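Local atomic coordinates of alpha-galactosidase (Lactobacillus brevis, PDB entry 3MI6), a protein that probably hydrolyses terminal, non-reducing alpha-D-galactose residues in alpha-D-galactosides such as galactose oligosaccharides and galactomannans, as a member of glycosyl hydrolase family 36. Residues T11-I22 with Y35-Y46. Sequence-based numbering, arbitrary orientation.
Sequences TFHLQTDHTSYI and YYGPRIHVQPTY
Tyr35 pairs with Ile22 as an antiparallel hydrogen-bonded pair, Ile22 N lying 2.8 Å from Tyr35 O. This is the beta hairpin of strands 19-25 and 31-36. Next comes Tyr36, whose ring takes the edge of Tyr21 on its face in a T-shaped stack. Tyr21 CD2 sits over the ring centre, with the planes 56° apart. One water joins Tyr36 OH to Thr19 OG1. At Gly37 the chain turns a corner; Gly37 O accepts from Ser20 N. Arg39 N donates to His18 O at 2.6 Å. The extended Arg39 side chain crosses Gln15 at about a right angle, and its NH1 bonds weakly to Asp17 O. Ile40 N donates to Ser20 OG at 2.8 Å. Ser20 OG can face it because it stands anti to its own carbonyl carbon (chi1 -68°). Pro44 O accepts from Thr11 OG1. Tyr46 OH lies at the edge of the His13 ring, in its plane, and donates to His41 O at 2.9 Å, while Ile22 CD1 packs on Tyr46 CZ. A leucine here would probably leave His41 O without this donor and thin the packing against Ile22 CD1. Past Arg39, bonds to 11-22 thus all use a side chain, with apolar packing round Ile22.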
loop_
_atom_site.group_PDB
_atom_site.type_symbol
_atom_site.label_atom_id
_atom_site.label_comp_id
_atom_site.label_asym_id
_atom_site.label_seq_id
_atom_site.Cartn_x
_atom_site.Cartn_y
_atom_site.Cartn_z
ATOM N N THR D 11 41.810 -12.598 -1.780
ATOM C CA THR D 11 40.670 -11.758 -2.072
ATOM C C THR D 11 40.438 -11.705 -3.578
ATOM O O THR D 11 41.255 -11.179 -4.334
ATOM C CB THR D 11 40.903 -10.346 -1.581
ATOM O OG1 THR D 11 41.201 -10.380 -0.184
ATOM C CG2 THR D 11 39.672 -9.516 -1.811
ATOM N N PHE D 12 39.312 -12.262 -4.001
ATOM C CA PHE D 12 38.917 -12.268 -5.390
ATOM C C PHE D 12 37.863 -11.214 -5.591
ATOM O O PHE D 12 36.871 -11.160 -4.865
ATOM C CB PHE D 12 38.386 -13.644 -5.763
ATOM C CG PHE D 12 39.355 -14.737 -5.472
ATOM C CD1 PHE D 12 40.226 -15.183 -6.451
ATOM C CD2 PHE D 12 39.440 -15.279 -4.201
ATOM C CE1 PHE D 12 41.136 -16.169 -6.177
ATOM C CE2 PHE D 12 40.349 -16.267 -3.924
ATOM C CZ PHE D 12 41.199 -16.715 -4.914
ATOM N N HIS D 13 38.094 -10.388 -6.600
ATOM C CA HIS D 13 37.311 -9.215 -6.840
ATOM C C HIS D 13 37.093 -9.120 -8.340
ATOM O O HIS D 13 38.016 -8.883 -9.100
ATOM C CB HIS D 13 38.091 -8.017 -6.312
ATOM C CG HIS D 13 37.356 -6.715 -6.378
ATOM N ND1 HIS D 13 36.549 -6.359 -7.440
ATOM C CD2 HIS D 13 37.354 -5.657 -5.532
ATOM C CE1 HIS D 13 36.065 -5.147 -7.235
ATOM N NE2 HIS D 13 36.534 -4.700 -6.083
ATOM N N LEU D 14 35.851 -9.329 -8.756
ATOM C CA LEU D 14 35.441 -9.198 -10.144
ATOM C C LEU D 14 34.909 -7.772 -10.487
ATOM O O LEU D 14 34.047 -7.227 -9.783
ATOM C CB LEU D 14 34.381 -10.261 -10.433
ATOM C CG LEU D 14 34.835 -11.728 -10.578
ATOM C CD1 LEU D 14 35.384 -12.308 -9.292
ATOM C CD2 LEU D 14 33.691 -12.606 -11.115
ATOM N N GLN D 15 35.439 -7.167 -11.551
ATOM C CA GLN D 15 34.994 -5.847 -12.012
ATOM C C GLN D 15 34.482 -5.848 -13.444
ATOM O O GLN D 15 35.223 -6.149 -14.389
ATOM C CB GLN D 15 36.104 -4.804 -11.907
ATOM C CG GLN D 15 36.396 -4.338 -10.495
ATOM C CD GLN D 15 37.203 -3.064 -10.488
ATOM O OE1 GLN D 15 38.075 -2.872 -11.329
ATOM N NE2 GLN D 15 36.907 -2.176 -9.552
ATOM N N THR D 16 33.205 -5.509 -13.598
ATOM C CA THR D 16 32.645 -5.257 -14.911
ATOM C C THR D 16 32.763 -3.746 -15.155
ATOM O O THR D 16 33.363 -3.027 -14.346
ATOM C CB THR D 16 31.180 -5.736 -14.995
ATOM O OG1 THR D 16 30.471 -5.336 -13.815
ATOM C CG2 THR D 16 31.123 -7.233 -15.076
ATOM N N ASP D 17 32.215 -3.248 -16.252
ATOM C CA ASP D 17 32.232 -1.814 -16.443
ATOM C C ASP D 17 31.644 -1.025 -15.252
ATOM O O ASP D 17 32.156 0.051 -14.913
ATOM C CB ASP D 17 31.574 -1.431 -17.764
ATOM C CG ASP D 17 32.440 -1.786 -18.956
ATOM O OD1 ASP D 17 33.599 -2.187 -18.712
ATOM O OD2 ASP D 17 31.981 -1.668 -20.118
ATOM N N HIS D 18 30.612 -1.561 -14.590
ATOM C CA HIS D 18 29.920 -0.798 -13.542
ATOM C C HIS D 18 29.670 -1.545 -12.233
ATOM O O HIS D 18 29.191 -0.955 -11.264
ATOM C CB HIS D 18 28.616 -0.203 -14.086
ATOM C CG HIS D 18 28.784 0.484 -15.403
ATOM N ND1 HIS D 18 28.575 -0.154 -16.606
ATOM C CD2 HIS D 18 29.177 1.744 -15.708
ATOM C CE1 HIS D 18 28.824 0.687 -17.596
ATOM N NE2 HIS D 18 29.188 1.847 -17.079
ATOM N N THR D 19 29.996 -2.831 -12.186
ATOM C CA THR D 19 29.760 -3.588 -10.961
ATOM C C THR D 19 31.017 -4.200 -10.316
ATOM O O THR D 19 32.066 -4.338 -10.955
ATOM C CB THR D 19 28.631 -4.644 -11.161
ATOM O OG1 THR D 19 29.143 -5.843 -11.749
ATOM C CG2 THR D 19 27.548 -4.084 -12.066
ATOM N N SER D 20 30.896 -4.555 -9.040
ATOM C CA SER D 20 31.954 -5.255 -8.325
ATOM C C SER D 20 31.381 -6.404 -7.529
ATOM O O SER D 20 30.610 -6.198 -6.601
ATOM C CB SER D 20 32.692 -4.319 -7.356
ATOM O OG SER D 20 33.443 -3.333 -8.046
ATOM N N TYR D 21 31.763 -7.616 -7.893
ATOM C CA TYR D 21 31.461 -8.806 -7.116
ATOM C C TYR D 21 32.770 -9.153 -6.401
ATOM O O TYR D 21 33.795 -9.344 -7.045
ATOM C CB TYR D 21 31.055 -9.916 -8.083
ATOM C CG TYR D 21 30.429 -11.166 -7.482
ATOM C CD1 TYR D 21 31.194 -12.088 -6.786
ATOM C CD2 TYR D 21 29.079 -11.448 -7.671
ATOM C CE1 TYR D 21 30.634 -13.229 -6.261
ATOM C CE2 TYR D 21 28.508 -12.589 -7.161
ATOM C CZ TYR D 21 29.289 -13.481 -6.459
ATOM O OH TYR D 21 28.718 -14.619 -5.939
ATOM N N ILE D 22 32.749 -9.196 -5.075
ATOM C CA ILE D 22 33.956 -9.437 -4.305
ATOM C C ILE D 22 33.741 -10.551 -3.281
ATOM O O ILE D 22 32.770 -10.514 -2.513
ATOM C CB ILE D 22 34.377 -8.185 -3.517
ATOM C CG1 ILE D 22 34.425 -6.952 -4.417
ATOM C CG2 ILE D 22 35.709 -8.400 -2.824
ATOM C CD1 ILE D 22 34.528 -5.630 -3.618
ATOM N N TYR D 35 30.744 -8.413 -1.098
ATOM C CA TYR D 35 29.975 -7.322 -1.668
ATOM C C TYR D 35 29.639 -7.511 -3.145
ATOM O O TYR D 35 30.474 -7.955 -3.931
ATOM C CB TYR D 35 30.732 -6.007 -1.478
ATOM C CG TYR D 35 30.169 -4.894 -2.309
ATOM C CD1 TYR D 35 29.092 -4.130 -1.852
ATOM C CD2 TYR D 35 30.695 -4.605 -3.558
ATOM C CE1 TYR D 35 28.564 -3.095 -2.630
ATOM C CE2 TYR D 35 30.176 -3.593 -4.333
ATOM C CZ TYR D 35 29.112 -2.844 -3.868
ATOM O OH TYR D 35 28.613 -1.837 -4.650
ATOM N N TYR D 36 28.411 -7.172 -3.519
ATOM C CA TYR D 36 27.997 -7.192 -4.925
ATOM C C TYR D 36 27.091 -5.995 -5.076
ATOM O O TYR D 36 26.109 -5.854 -4.348
ATOM C CB TYR D 36 27.293 -8.508 -5.294
ATOM C CG TYR D 36 26.944 -8.675 -6.766
ATOM C CD1 TYR D 36 27.624 -7.978 -7.758
ATOM C CD2 TYR D 36 25.940 -9.555 -7.163
ATOM C CE1 TYR D 36 27.297 -8.137 -9.114
ATOM C CE2 TYR D 36 25.603 -9.721 -8.512
ATOM C CZ TYR D 36 26.280 -9.010 -9.486
ATOM O OH TYR D 36 25.935 -9.180 -10.821
ATOM N N GLY D 37 27.457 -5.096 -5.979
ATOM C CA GLY D 37 26.805 -3.802 -6.054
ATOM C C GLY D 37 27.465 -2.966 -7.123
ATOM O O GLY D 37 28.192 -3.498 -7.954
ATOM N N PRO D 38 27.202 -1.650 -7.127
ATOM C CA PRO D 38 27.941 -0.807 -8.076
ATOM C C PRO D 38 29.454 -0.989 -7.885
ATOM O O PRO D 38 29.897 -1.389 -6.802
ATOM C CB PRO D 38 27.510 0.612 -7.688
ATOM C CG PRO D 38 26.199 0.446 -7.001
ATOM C CD PRO D 38 26.229 -0.881 -6.326
ATOM N N ARG D 39 30.234 -0.706 -8.923
ATOM C CA ARG D 39 31.683 -0.859 -8.853
ATOM C C ARG D 39 32.323 -0.070 -7.706
ATOM O O ARG D 39 31.978 1.090 -7.456
ATOM C CB ARG D 39 32.314 -0.466 -10.187
ATOM C CG ARG D 39 33.806 -0.781 -10.282
ATOM C CD ARG D 39 34.229 -0.972 -11.743
ATOM N NE ARG D 39 35.670 -0.854 -11.965
ATOM C CZ ARG D 39 36.198 -0.583 -13.152
ATOM N NH1 ARG D 39 35.395 -0.398 -14.190
ATOM N NH2 ARG D 39 37.513 -0.479 -13.307
ATOM N N ILE D 40 33.248 -0.708 -6.997
ATOM C CA ILE D 40 34.067 -0.014 -6.004
ATOM C C ILE D 40 35.535 -0.369 -6.220
ATOM O O ILE D 40 35.851 -1.298 -6.943
ATOM C CB ILE D 40 33.613 -0.277 -4.538
ATOM C CG1 ILE D 40 34.023 -1.667 -4.053
ATOM C CG2 ILE D 40 32.122 -0.074 -4.398
ATOM C CD1 ILE D 40 33.596 -1.964 -2.630
ATOM N N HIS D 41 36.431 0.383 -5.597
ATOM C CA HIS D 41 37.855 0.267 -5.898
ATOM C C HIS D 41 38.464 -1.049 -5.447
ATOM O O HIS D 41 38.048 -1.620 -4.445
ATOM C CB HIS D 41 38.620 1.437 -5.276
ATOM C CG HIS D 41 38.814 2.590 -6.205
ATOM N ND1 HIS D 41 38.311 3.843 -5.949
ATOM C CD2 HIS D 41 39.451 2.676 -7.396
ATOM C CE1 HIS D 41 38.632 4.658 -6.939
ATOM N NE2 HIS D 41 39.325 3.974 -7.831
ATOM N N VAL D 42 39.462 -1.526 -6.180
ATOM C CA VAL D 42 40.206 -2.705 -5.740
ATOM C C VAL D 42 41.055 -2.418 -4.497
ATOM O O VAL D 42 41.702 -1.371 -4.403
ATOM C CB VAL D 42 41.116 -3.288 -6.850
ATOM C CG1 VAL D 42 41.862 -4.488 -6.312
ATOM C CG2 VAL D 42 40.295 -3.682 -8.073
ATOM N N GLN D 43 41.046 -3.349 -3.549
ATOM C CA GLN D 43 41.751 -3.191 -2.286
ATOM C C GLN D 43 42.168 -4.567 -1.820
ATOM O O GLN D 43 41.463 -5.537 -2.074
ATOM C CB GLN D 43 40.839 -2.572 -1.233
ATOM C CG GLN D 43 40.459 -1.129 -1.488
ATOM C CD GLN D 43 41.374 -0.145 -0.782
ATOM O OE1 GLN D 43 42.561 -0.420 -0.568
ATOM N NE2 GLN D 43 40.824 1.014 -0.415
ATOM N N PRO D 44 43.306 -4.657 -1.116
ATOM C CA PRO D 44 43.884 -5.958 -0.769
ATOM C C PRO D 44 42.945 -6.729 0.128
ATOM O O PRO D 44 42.718 -7.919 -0.052
ATOM C CB PRO D 44 45.143 -5.579 0.018
ATOM C CG PRO D 44 45.423 -4.170 -0.350
ATOM C CD PRO D 44 44.089 -3.550 -0.548
ATOM N N THR D 45 42.397 -6.024 1.102
ATOM C CA THR D 45 41.521 -6.621 2.079
ATOM C C THR D 45 40.404 -5.618 2.396
ATOM O O THR D 45 40.564 -4.418 2.167
ATOM C CB THR D 45 42.307 -6.976 3.347
ATOM O OG1 THR D 45 41.540 -7.865 4.163
ATOM C CG2 THR D 45 42.645 -5.713 4.138
ATOM N N TYR D 46 39.270 -6.120 2.886
ATOM C CA TYR D 46 38.142 -5.281 3.285
ATOM C C TYR D 46 37.784 -5.575 4.740
ATOM O O TYR D 46 36.696 -6.047 5.036
ATOM C CB TYR D 46 36.938 -5.515 2.368
ATOM C CG TYR D 46 37.171 -5.138 0.914
ATOM C CD1 TYR D 46 37.708 -6.044 0.020
ATOM C CD2 TYR D 46 36.848 -3.880 0.440
ATOM C CE1 TYR D 46 37.928 -5.705 -1.296
ATOM C CE2 TYR D 46 37.068 -3.535 -0.879
ATOM C CZ TYR D 46 37.607 -4.456 -1.741
ATOM O OH TYR D 46 37.826 -4.124 -3.061
HETATM O O HOH W 1 27.249 -7.443 -12.580
#